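Local coordinates for PA_0080 (Pseudomonas aeruginosa, PDB 3ZHN), which is the TssJ1 lipoprotein of the type VI secretion system, probably an outer-membrane-attached component of the complex that spans the cell envelope, at residues 116-130 and 143-155. Sequence-based numbering, arbitrary orientation.
Sequences FVAAYRDLDRATWRQ and DITLGAQAIGIVA
Thr127 and Ala150 form a single beta bridge: Thr127 N donates to Gln149 O at 2.9 Å, and Ile151 N returns a straighter bond to Thr127 O (168° at the hydrogen). Just beyond this bridge, Gln130 adds a side-chain bond to the backbone of Ile151. Its CG, beside the backbone N, packs on Ile151 CB and CG2, and the bend at chi2 (-73°) turns the amide so that NE2 comes within 2.8 Å of Ile151 O. Ile151 O lies close to the Gln130 amide plane, whereas NE2 is tilted from the carbonyl plane of Ile151. Strands 113-118 and 129-133 belong to one antiparallel sheet, 139-146 and 151-155 to the other, mixed sheet, so the contact joins the two layers of a beta-sandwich, the fold of the TssJ family, along one margin. Between the layers, the CD1 methyl of Ile151 reaches Ala118 CB (3.9 Å) and Phe116 CB. The Phe116 ring meets Ile144 CD1 through CZ at 3.5 Å, the two side chains coming from opposite directions, while Ile153 CD1 lies near Phe116 CE1. Tyr120 plugs the turn that connects 139-146 to 151-155: its hydroxyl donates to Gly147 O at 2.8 Å, from 42° above the carbonyl plane, and Gln149 CA sits over one ring face, 4.0 Å from the centroid, a CH-pi contact. Leu54 and Asn44 also touch the Tyr120 side chain. Toward solvent, Arg125 and Gln149 cross nearly at right angles; a water accepts from Arg125 NH1 and donates to Gln149 OE1, while Asp122 OD2 takes Arg125 NE in a salt bridge at the guanidinium edge.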
ATOM      1  N   PHE A 116       3.430  -0.589  -0.345  1.00 10.02           N
ATOM      2  CA  PHE A 116       2.438   0.469  -0.367  1.00  9.00           C
ATOM      3  C   PHE A 116       3.155   1.806  -0.434  1.00  8.38           C
ATOM      4  O   PHE A 116       4.058   2.037   0.374  1.00 11.62           O
ATOM      5  CB  PHE A 116       1.512   0.451   0.828  1.00 10.20           C
ATOM      6  CG  PHE A 116       0.804  -0.864   1.006  1.00 12.10           C
ATOM      7  CD1 PHE A 116       1.412  -1.903   1.688  1.00 12.00           C
ATOM      8  CD2 PHE A 116      -0.476  -1.064   0.480  1.00 13.69           C
ATOM      9  CE1 PHE A 116       0.781  -3.130   1.800  1.00 13.98           C
ATOM     10  CE2 PHE A 116      -1.105  -2.280   0.553  1.00 16.64           C
ATOM     11  CZ  PHE A 116      -0.477  -3.289   1.223  1.00 14.76           C
ATOM     12  N   VAL A 117       2.707   2.699  -1.353  1.00  8.54           N
ATOM     13  CA  VAL A 117       3.160   4.067  -1.466  1.00  7.37           C
ATOM     14  C   VAL A 117       1.905   4.968  -1.528  1.00  8.16           C
ATOM     15  O   VAL A 117       1.030   4.759  -2.379  1.00 10.73           O
ATOM     16  CB  VAL A 117       4.009   4.321  -2.701  1.00  8.50           C
ATOM     17  CG1 VAL A 117       4.338   5.788  -2.923  1.00 10.97           C
ATOM     18  CG2 VAL A 117       5.300   3.540  -2.641  1.00 13.14           C
ATOM     19  N   ALA A 118       1.827   5.914  -0.590  1.00  8.84           N
ATOM     20  CA  ALA A 118       0.719   6.876  -0.541  1.00  9.45           C
ATOM     21  C   ALA A 118       1.284   8.264  -0.840  1.00  8.52           C
ATOM     22  O   ALA A 118       2.268   8.696  -0.242  1.00 10.80           O
ATOM     23  CB  ALA A 118       0.155   6.870   0.836  1.00 11.53           C
ATOM     24  N   ALA A 119       0.598   8.974  -1.718  1.00  9.94           N
ATOM     25  CA  ALA A 119       1.012  10.278  -2.160  1.00 10.51           C
ATOM     26  C   ALA A 119       0.550  11.357  -1.211  1.00  9.20           C
ATOM     27  O   ALA A 119      -0.241  12.252  -1.567  1.00  9.81           O
ATOM     28  CB  ALA A 119       0.460  10.529  -3.547  1.00 12.00           C
ATOM     29  N   TYR A 120       1.057  11.273   0.017  1.00  9.29           N
ATOM     30  CA  TYR A 120       0.789  12.320   1.014  1.00  8.74           C
ATOM     31  C   TYR A 120       1.384  13.686   0.548  1.00 10.52           C
ATOM     32  O   TYR A 120       2.461  13.729  -0.046  1.00 10.44           O
ATOM     33  CB  TYR A 120       1.310  11.931   2.426  1.00  8.87           C
ATOM     34  CG  TYR A 120       0.423  10.970   3.136  1.00  8.68           C
ATOM     35  CD1 TYR A 120      -0.796  11.385   3.579  1.00  9.88           C
ATOM     36  CD2 TYR A 120       0.717   9.631   3.246  1.00  8.09           C
ATOM     37  CE1 TYR A 120      -1.676  10.534   4.226  1.00  9.13           C
ATOM     38  CE2 TYR A 120      -0.160   8.764   3.895  1.00  9.32           C
ATOM     39  CZ  TYR A 120      -1.354   9.227   4.408  1.00  8.31           C
ATOM     40  OH  TYR A 120      -2.231   8.352   5.030  1.00  9.97           O
ATOM     41  N   ARG A 121       0.650  14.747   0.889  1.00  8.85           N
ATOM     42  CA  ARG A 121       1.035  16.121   0.500  1.00  9.17           C
ATOM     43  C   ARG A 121       2.424  16.556   0.990  1.00 10.72           C
ATOM     44  O   ARG A 121       3.169  17.182   0.242  1.00 13.45           O
ATOM     45  CB  ARG A 121      -0.018  17.093   0.949  1.00 11.02           C
ATOM     46  CG  ARG A 121       0.193  18.526   0.501  1.00 11.05           C
ATOM     47  CD  ARG A 121      -0.889  19.495   0.972  1.00  9.59           C
ATOM     48  NE  ARG A 121      -1.091  19.433   2.401  1.00 10.51           N
ATOM     49  CZ  ARG A 121      -0.328  20.088   3.292  1.00 11.89           C
ATOM     50  NH1 ARG A 121       0.656  20.864   2.901  1.00 12.83           N
ATOM     51  NH2 ARG A 121      -0.566  19.957   4.599  1.00 11.53           N
ATOM     52  N   ASP A 122       2.736  16.152   2.196  1.00 10.00           N
ATOM     53  CA  ASP A 122       4.020  16.481   2.816  1.00 11.96           C
ATOM     54  C   ASP A 122       4.651  15.153   3.200  1.00 11.32           C
ATOM     55  O   ASP A 122       4.461  14.620   4.317  1.00 11.49           O
ATOM     56  CB  ASP A 122       3.908  17.392   4.021  1.00 12.13           C
ATOM     57  CG  ASP A 122       5.259  17.608   4.716  1.00 14.15           C
ATOM     58  OD1 ASP A 122       6.326  17.455   4.056  1.00 13.80           O
ATOM     59  OD2 ASP A 122       5.272  17.864   5.939  1.00 16.26           O
ATOM     60  N   LEU A 123       5.483  14.659   2.322  1.00 10.85           N
ATOM     61  CA  LEU A 123       6.161  13.351   2.557  1.00 11.69           C
ATOM     62  C   LEU A 123       7.147  13.365   3.727  1.00 11.25           C
ATOM     63  O   LEU A 123       7.324  12.351   4.392  1.00 12.27           O
ATOM     64  CB  LEU A 123       6.833  12.887   1.281  1.00  9.41           C
ATOM     65  CG  LEU A 123       5.845  12.591   0.169  1.00 10.38           C
ATOM     66  CD1 LEU A 123       6.598  12.328  -1.101  1.00 12.61           C
ATOM     67  CD2 LEU A 123       4.839  11.464   0.426  1.00 11.79           C
ATOM     68  N   ASP A 124       7.691  14.534   4.077  1.00 10.75           N
ATOM     69  CA  ASP A 124       8.597  14.635   5.268  1.00 13.31           C
ATOM     70  C   ASP A 124       7.960  14.191   6.539  1.00 12.27           C
ATOM     71  O   ASP A 124       8.636  13.604   7.357  1.00 13.54           O
ATOM     72  CB  ASP A 124       9.207  16.058   5.366  1.00 15.52           C
ATOM     73  CG  ASP A 124       9.882  16.317   6.744  1.00 26.67           C
ATOM     74  OD1 ASP A 124       9.274  16.752   7.776  1.00 35.29           O
ATOM     75  OD2 ASP A 124      11.031  16.028   6.842  1.00 25.21           O
ATOM     76  N   ARG A 125       6.720  14.575   6.773  1.00 11.70           N
ATOM     77  CA  ARG A 125       6.056  14.221   8.015  1.00 10.17           C
ATOM     78  C   ARG A 125       5.329  12.884   7.940  1.00 10.52           C
ATOM     79  O   ARG A 125       4.859  12.392   8.995  1.00 12.14           O
ATOM     80  CB  ARG A 125       5.002  15.317   8.355  1.00 10.85           C
ATOM     81  CG  ARG A 125       3.673  15.111   7.599  1.00 12.89           C
ATOM     82  CD  ARG A 125       2.560  16.091   7.834  1.00 11.85           C
ATOM     83  NE  ARG A 125       2.961  17.433   7.369  1.00 12.64           N
ATOM     84  CZ  ARG A 125       2.170  18.516   7.460  1.00 11.96           C
ATOM     85  NH1 ARG A 125       0.973  18.467   8.000  1.00 13.71           N
ATOM     86  NH2 ARG A 125       2.558  19.658   6.993  1.00 12.40           N
ATOM     87  N   ALA A 126       5.279  12.266   6.756  1.00 10.58           N
ATOM     88  CA  ALA A 126       4.375  11.160   6.559  1.00 10.94           C
ATOM     89  C   ALA A 126       5.067   9.803   6.633  1.00 10.68           C
ATOM     90  O   ALA A 126       6.207   9.653   6.186  1.00 11.11           O
ATOM     91  CB  ALA A 126       3.654  11.301   5.201  1.00 12.79           C
ATOM     92  N   THR A 127       4.322   8.792   7.096  1.00  9.05           N
ATOM     93  CA  THR A 127       4.701   7.381   6.840  1.00  9.15           C
ATOM     94  C   THR A 127       3.983   6.987   5.563  1.00  9.13           C
ATOM     95  O   THR A 127       2.885   6.437   5.496  1.00 10.60           O
ATOM     96  CB  THR A 127       4.312   6.529   8.018  1.00 10.12           C
ATOM     97  OG1 THR A 127       4.901   7.079   9.199  1.00 13.62           O
ATOM     98  CG2 THR A 127       4.799   5.111   7.904  1.00 11.22           C
ATOM     99  N   TRP A 128       4.681   7.281   4.477  1.00  9.12           N
ATOM    100  CA  TRP A 128       4.145   7.133   3.145  1.00 10.13           C
ATOM    101  C   TRP A 128       4.478   5.840   2.422  1.00  8.34           C
ATOM    102  O   TRP A 128       3.922   5.582   1.354  1.00  8.65           O
ATOM    103  CB  TRP A 128       4.538   8.303   2.225  1.00  9.84           C
ATOM    104  CG  TRP A 128       6.033   8.464   2.105  1.00  8.77           C
ATOM    105  CD1 TRP A 128       6.816   9.351   2.820  1.00 11.05           C
ATOM    106  CD2 TRP A 128       6.896   7.898   1.120  1.00  8.96           C
ATOM    107  NE1 TRP A 128       8.119   9.307   2.361  1.00 10.61           N
ATOM    108  CE2 TRP A 128       8.199   8.421   1.331  1.00 11.30           C
ATOM    109  CE3 TRP A 128       6.708   6.933   0.096  1.00 10.15           C
ATOM    110  CZ2 TRP A 128       9.304   8.024   0.541  1.00 10.67           C
ATOM    111  CZ3 TRP A 128       7.781   6.554  -0.675  1.00 10.56           C
ATOM    112  CH2 TRP A 128       9.069   7.101  -0.450  1.00 10.47           C
ATOM    113  N   ARG A 129       5.326   5.013   3.028  1.00  8.60           N
ATOM    114  CA  ARG A 129       5.679   3.756   2.485  1.00  9.61           C
ATOM    115  C   ARG A 129       5.571   2.684   3.576  1.00  8.29           C
ATOM    116  O   ARG A 129       5.991   2.907   4.702  1.00 11.26           O
ATOM    117  CB  ARG A 129       7.114   3.798   1.919  1.00 10.18           C
ATOM    118  CG  ARG A 129       7.609   2.461   1.394  1.00 11.34           C
ATOM    119  CD  ARG A 129       8.881   2.539   0.567  1.00 10.91           C
ATOM    120  NE  ARG A 129       9.860   3.275   1.329  1.00 11.42           N
ATOM    121  CZ  ARG A 129      10.895   3.919   0.785  1.00 11.72           C
ATOM    122  NH1 ARG A 129      11.212   3.718  -0.469  1.00 12.19           N
ATOM    123  NH2 ARG A 129      11.548   4.799   1.526  1.00 10.63           N
ATOM    124  N   GLN A 130       5.072   1.499   3.199  1.00  9.40           N
ATOM    125  CA  GLN A 130       5.060   0.325   4.019  1.00 10.22           C
ATOM    126  C   GLN A 130       5.377  -0.901   3.181  1.00  9.60           C
ATOM    127  O   GLN A 130       5.083  -0.903   1.996  1.00 10.41           O
ATOM    128  CB  GLN A 130       3.710   0.107   4.692  1.00 12.05           C
ATOM    129  CG  GLN A 130       3.242   1.142   5.704  1.00 13.56           C
ATOM    130  CD  GLN A 130       3.959   1.096   6.995  1.00 19.67           C
ATOM    131  OE1 GLN A 130       4.914   0.419   7.158  1.00 32.30           O
ATOM    132  NE2 GLN A 130       3.467   1.834   7.942  1.00 28.10           N
ATOM    133  N   ASP A 143      -6.315  -5.022   7.735  1.00 12.52           N
ATOM    134  CA  ASP A 143      -7.005  -3.731   7.815  1.00 12.55           C
ATOM    135  C   ASP A 143      -5.925  -2.690   7.631  1.00 11.44           C
ATOM    136  O   ASP A 143      -4.967  -2.579   8.471  1.00 12.61           O
ATOM    137  CB  ASP A 143      -7.659  -3.536   9.170  1.00 13.84           C
ATOM    138  CG  ASP A 143      -9.026  -4.263   9.225  1.00 16.30           C
ATOM    139  OD1 ASP A 143      -9.954  -3.870   8.481  1.00 20.59           O
ATOM    140  OD2 ASP A 143      -9.149  -5.227   9.987  1.00 18.32           O
ATOM    141  N   ILE A 144      -6.084  -1.897   6.549  1.00 10.36           N
ATOM    142  CA  ILE A 144      -5.092  -0.879   6.224  1.00  9.56           C
ATOM    143  C   ILE A 144      -5.790   0.482   6.345  1.00  8.74           C
ATOM    144  O   ILE A 144      -6.748   0.760   5.611  1.00 11.20           O
ATOM    145  CB  ILE A 144      -4.450  -1.105   4.870  1.00 10.49           C
ATOM    146  CG1 ILE A 144      -3.705  -2.456   4.897  1.00 12.70           C
ATOM    147  CG2 ILE A 144      -3.473   0.018   4.545  1.00 11.79           C
ATOM    148  CD1 ILE A 144      -2.949  -2.854   3.687  1.00 14.52           C
ATOM    149  N   THR A 145      -5.309   1.337   7.262  1.00  9.00           N
ATOM    150  CA  THR A 145      -5.843   2.664   7.495  1.00  9.64           C
ATOM    151  C   THR A 145      -4.942   3.663   6.805  1.00  9.34           C
ATOM    152  O   THR A 145      -3.723   3.647   7.017  1.00 10.81           O
ATOM    153  CB  THR A 145      -6.061   2.934   9.018  1.00 11.40           C
ATOM    154  OG1 THR A 145      -6.941   1.911   9.490  1.00 11.50           O
ATOM    155  CG2 THR A 145      -6.717   4.321   9.228  1.00 11.65           C
ATOM    156  N   LEU A 146      -5.554   4.558   6.036  1.00 10.10           N
ATOM    157  CA  LEU A 146      -4.881   5.715   5.504  1.00  9.81           C
ATOM    158  C   LEU A 146      -5.259   6.914   6.386  1.00 10.30           C
ATOM    159  O   LEU A 146      -6.374   7.426   6.304  1.00  8.60           O
ATOM    160  CB  LEU A 146      -5.264   5.966   4.076  1.00  9.53           C
ATOM    161  CG  LEU A 146      -4.979   4.760   3.137  1.00 12.49           C
ATOM    162  CD1 LEU A 146      -3.569   4.269   3.177  1.00 11.63           C
ATOM    163  CD2 LEU A 146      -6.022   3.656   3.212  1.00 17.94           C
ATOM    164  N   GLY A 147      -4.333   7.283   7.268  1.00  9.73           N
ATOM    165  CA  GLY A 147      -4.558   8.405   8.187  1.00  9.04           C
ATOM    166  C   GLY A 147      -4.231   9.790   7.640  1.00  8.34           C
ATOM    167  O   GLY A 147      -4.043   9.959   6.422  1.00 10.22           O
ATOM    168  N   ALA A 148      -4.270  10.777   8.511  1.00  9.12           N
ATOM    169  CA  ALA A 148      -3.913  12.107   8.082  1.00 10.12           C
ATOM    170  C   ALA A 148      -2.498  12.087   7.452  1.00  7.73           C
ATOM    171  O   ALA A 148      -2.263  12.853   6.472  1.00  9.79           O
ATOM    172  CB  ALA A 148      -3.898  13.044   9.245  1.00 11.92           C
ATOM    173  N   GLN A 149      -1.591  11.299   8.033  1.00  8.74           N
ATOM    174  CA  GLN A 149      -0.188  11.324   7.596  1.00  8.66           C
ATOM    175  C   GLN A 149       0.557   9.994   7.663  1.00  8.75           C
ATOM    176  O   GLN A 149       1.784   9.992   7.599  1.00 11.40           O
ATOM    177  CB  GLN A 149       0.672  12.416   8.361  1.00  9.45           C
ATOM    178  CG  GLN A 149       0.828  12.171   9.791  1.00  9.33           C
ATOM    179  CD  GLN A 149       1.328  13.339  10.592  1.00 11.09           C
ATOM    180  OE1 GLN A 149       1.105  14.465  10.267  1.00 14.11           O
ATOM    181  NE2 GLN A 149       2.019  13.033  11.652  1.00 13.20           N
ATOM    182  N   ALA A 150      -0.159   8.868   7.688  1.00  8.64           N
ATOM    183  CA  ALA A 150       0.484   7.603   7.801  1.00  8.24           C
ATOM    184  C   ALA A 150      -0.431   6.465   7.325  1.00  8.68           C
ATOM    185  O   ALA A 150      -1.651   6.461   7.604  1.00 10.35           O
ATOM    186  CB  ALA A 150       0.894   7.343   9.253  1.00 11.00           C
ATOM    187  N   ILE A 151       0.208   5.510   6.680  1.00 10.22           N
ATOM    188  CA  ILE A 151      -0.351   4.197   6.393  1.00  8.40           C
ATOM    189  C   ILE A 151      -0.137   3.336   7.624  1.00  8.15           C
ATOM    190  O   ILE A 151       0.992   3.198   8.066  1.00 10.60           O
ATOM    191  CB  ILE A 151       0.329   3.481   5.216  1.00  8.80           C
ATOM    192  CG1 ILE A 151       0.375   4.363   3.969  1.00 11.11           C
ATOM    193  CG2 ILE A 151      -0.346   2.152   4.987  1.00  9.88           C
ATOM    194  CD1 ILE A 151       1.292   3.838   2.926  1.00 12.32           C
ATOM    195  N   GLY A 152      -1.207   2.753   8.151  1.00  8.77           N
ATOM    196  CA  GLY A 152      -1.220   1.840   9.255  1.00  8.52           C
ATOM    197  C   GLY A 152      -1.804   0.482   8.840  1.00  8.18           C
ATOM    198  O   GLY A 152      -2.908   0.383   8.321  1.00 12.40           O
ATOM    199  N   ILE A 153      -1.060  -0.589   9.134  1.00  9.72           N
ATOM    200  CA  ILE A 153      -1.512  -1.915   8.810  1.00  9.13           C
ATOM    201  C   ILE A 153      -1.683  -2.748  10.090  1.00 11.20           C
ATOM    202  O   ILE A 153      -0.794  -2.768  10.982  1.00 13.01           O
ATOM    203  CB  ILE A 153      -0.459  -2.612   7.914  1.00 10.70           C
ATOM    204  CG1 ILE A 153      -0.082  -1.795   6.676  1.00 11.47           C
ATOM    205  CG2 ILE A 153      -0.863  -4.065   7.598  1.00 11.42           C
ATOM    206  CD1 ILE A 153       1.033  -2.438   5.835  1.00 14.99           C
ATOM    207  N   VAL A 154      -2.810  -3.451  10.143  1.00 11.77           N
ATOM    208  CA  VAL A 154      -3.184  -4.305  11.276  1.00 11.10           C
ATOM    209  C   VAL A 154      -3.704  -5.657  10.718  1.00 10.97           C
ATOM    210  O   VAL A 154      -4.475  -5.683   9.776  1.00 12.23           O
ATOM    211  CB  VAL A 154      -4.274  -3.664  12.201  1.00 13.63           C
ATOM    212  CG1 VAL A 154      -4.613  -4.566  13.373  1.00 17.47           C
ATOM    213  CG2 VAL A 154      -3.844  -2.311  12.775  1.00 16.66           C
ATOM    214  N   ALA A 155      -3.171  -6.742  11.248  1.00 12.13           N
ATOM    215  CA  ALA A 155      -3.660  -8.068  10.858  1.00 13.36           C
ATOM    216  C   ALA A 155      -5.098  -8.248  11.346  1.00 15.10           C
ATOM    217  O   ALA A 155      -5.384  -7.888  12.497  1.00 19.54           O
ATOM    218  CB  ALA A 155      -2.708  -9.136  11.365  1.00 14.99           C
TER
HETATM  219  O   HOH W   1      -0.662  16.078   8.821  1.00 14.09           O